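Local structure of O-methyltransferase, SAM-dependent (3R3H) at residues S74-S79 against P103-A108. The protein probably transfers a methyl group from S-adenosylmethionine to an oxygen atom of a substrate. Numbering follows the deposited sequence.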
# COMPACT_ATOMS: atom_id res chain seq x y z
N SER A 74 -2.47 -17.20 -2.23
CA SER A 74 -2.64 -15.87 -2.79
C SER A 74 -3.69 -15.85 -3.90
O SER A 74 -4.34 -14.83 -4.13
CB SER A 74 -1.29 -15.31 -3.30
OG SER A 74 -0.56 -16.27 -4.03
N ALA A 75 -3.85 -16.98 -4.59
CA ALA A 75 -4.82 -17.08 -5.67
C ALA A 75 -6.25 -17.08 -5.10
O ALA A 75 -7.19 -16.53 -5.71
CB ALA A 75 -4.58 -18.37 -6.47
N LEU A 76 -6.39 -17.70 -3.92
CA LEU A 76 -7.67 -17.78 -3.26
C LEU A 76 -8.07 -16.41 -2.73
O LEU A 76 -9.16 -15.90 -3.03
CB LEU A 76 -7.57 -18.77 -2.10
CG LEU A 76 -8.84 -18.96 -1.25
CD1 LEU A 76 -10.00 -19.42 -2.13
CD2 LEU A 76 -8.54 -19.97 -0.16
N ALA A 77 -7.16 -15.82 -1.95
CA ALA A 77 -7.38 -14.49 -1.37
C ALA A 77 -7.77 -13.50 -2.46
O ALA A 77 -8.67 -12.70 -2.26
CB ALA A 77 -6.11 -14.00 -0.68
N MET A 78 -7.08 -13.57 -3.60
CA MET A 78 -7.36 -12.69 -4.72
C MET A 78 -8.78 -12.83 -5.26
O MET A 78 -9.46 -11.82 -5.49
CB MET A 78 -6.34 -12.92 -5.85
CG MET A 78 -5.10 -12.02 -5.75
SD MET A 78 -3.82 -12.31 -7.00
CE MET A 78 -2.39 -12.41 -5.93
N SER A 79 -9.26 -14.07 -5.46
CA SER A 79 -10.61 -14.24 -6.00
C SER A 79 -11.67 -13.91 -4.95
O SER A 79 -12.80 -13.55 -5.29
CB SER A 79 -10.83 -15.66 -6.55
OG SER A 79 -11.03 -16.60 -5.52
N PRO A 103 -9.26 -28.19 -3.26
CA PRO A 103 -10.22 -28.55 -2.21
C PRO A 103 -10.67 -27.29 -1.45
O PRO A 103 -11.88 -27.06 -1.24
CB PRO A 103 -9.42 -29.51 -1.32
CG PRO A 103 -8.52 -30.17 -2.29
CD PRO A 103 -8.05 -29.02 -3.15
N TYR A 104 -9.70 -26.48 -1.04
CA TYR A 104 -9.96 -25.25 -0.32
C TYR A 104 -10.70 -24.25 -1.21
O TYR A 104 -11.62 -23.56 -0.76
CB TYR A 104 -8.65 -24.64 0.17
CG TYR A 104 -7.89 -25.57 1.07
CD1 TYR A 104 -6.97 -26.47 0.55
CD2 TYR A 104 -8.11 -25.56 2.44
CE1 TYR A 104 -6.28 -27.34 1.37
CE2 TYR A 104 -7.45 -26.43 3.28
CZ TYR A 104 -6.53 -27.32 2.74
OH TYR A 104 -5.87 -28.21 3.57
N TRP A 105 -10.30 -24.17 -2.47
CA TRP A 105 -10.96 -23.27 -3.40
C TRP A 105 -12.47 -23.57 -3.47
O TRP A 105 -13.29 -22.65 -3.47
CB TRP A 105 -10.32 -23.37 -4.79
CG TRP A 105 -8.88 -22.86 -4.86
CD1 TRP A 105 -8.22 -22.09 -3.93
CD2 TRP A 105 -7.95 -23.07 -5.94
NE1 TRP A 105 -6.94 -21.82 -4.37
CE2 TRP A 105 -6.75 -22.41 -5.59
CE3 TRP A 105 -8.02 -23.76 -7.16
CZ2 TRP A 105 -5.62 -22.41 -6.43
CZ3 TRP A 105 -6.89 -23.76 -8.00
CH2 TRP A 105 -5.70 -23.09 -7.62
N ARG A 106 -12.83 -24.86 -3.51
CA ARG A 106 -14.23 -25.30 -3.57
C ARG A 106 -14.95 -24.90 -2.29
O ARG A 106 -16.02 -24.30 -2.31
CB ARG A 106 -14.33 -26.82 -3.68
CG ARG A 106 -13.61 -27.43 -4.84
CD ARG A 106 -14.53 -27.64 -6.01
NE ARG A 106 -13.78 -27.87 -7.24
CZ ARG A 106 -12.83 -28.78 -7.40
NH1 ARG A 106 -12.50 -29.58 -6.38
NH2 ARG A 106 -12.20 -28.91 -8.57
N GLU A 107 -14.34 -25.28 -1.18
CA GLU A 107 -14.86 -25.00 0.14
C GLU A 107 -15.21 -23.52 0.25
O GLU A 107 -16.21 -23.17 0.88
CB GLU A 107 -13.81 -25.38 1.18
CG GLU A 107 -14.10 -24.95 2.61
CD GLU A 107 -12.91 -25.18 3.53
OE1 GLU A 107 -12.82 -24.48 4.57
OE2 GLU A 107 -12.06 -26.07 3.23
N ALA A 108 -14.40 -22.67 -0.38
CA ALA A 108 -14.62 -21.23 -0.35
C ALA A 108 -15.39 -20.71 -1.56
O ALA A 108 -15.57 -19.50 -1.69
CB ALA A 108 -13.29 -20.50 -0.21
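L76 and W105 mark the closest approach of the two backbones, with 6.4 Å between L76 CA and W105 CA, where the helical segment 74-79 passes the last turn of helix 102-107. A108, just beyond that turn, is still tied back to it by the bond from A108 N to Y104 O (2.9 Å). The meeting is a small, buried one, about 197 Å² counted over both sides, and wholly apolar across the interface. L76 makes the largest single contribution, followed by W105. With its CG anti to the backbone N (chi1 178°), the side chain reaches across, the leucine and indole running alongside each other in opposite senses. L76 CD1 lies 3.7 Å from W105 CD1 and 4.0 Å from A108 CB, bridging the pyrrole part of the ring and the methyl group. L76 CB adds a second touch, 3.8 Å from W105 CD1. The sheet order 3-2-1-4-5-7-6 is that of class I methyltransferases, and the two helices follow its neighbouring parallel strands 63-68 and 87-92, so the contact packs these helices together on the Rossmann-like sheet. The benzene part of the indole meets A75, whose CB lies 4.2 Å from W105 CZ2, and A75 CB and L76 CD1 both approach the ring obliquely. W105 NE1 is hydrogen-bonded to the carbonyl oxygen of G72, just ahead of helix 73-80, a bond that probably helps hold the indole's rotation. One turn on, S79 OG donates to L76 O at 3.2 Å, tilted 16° from the carbonyl plane. Helix 25-32 closes over the leucine end, L27 touching L76 and A26 touching A108.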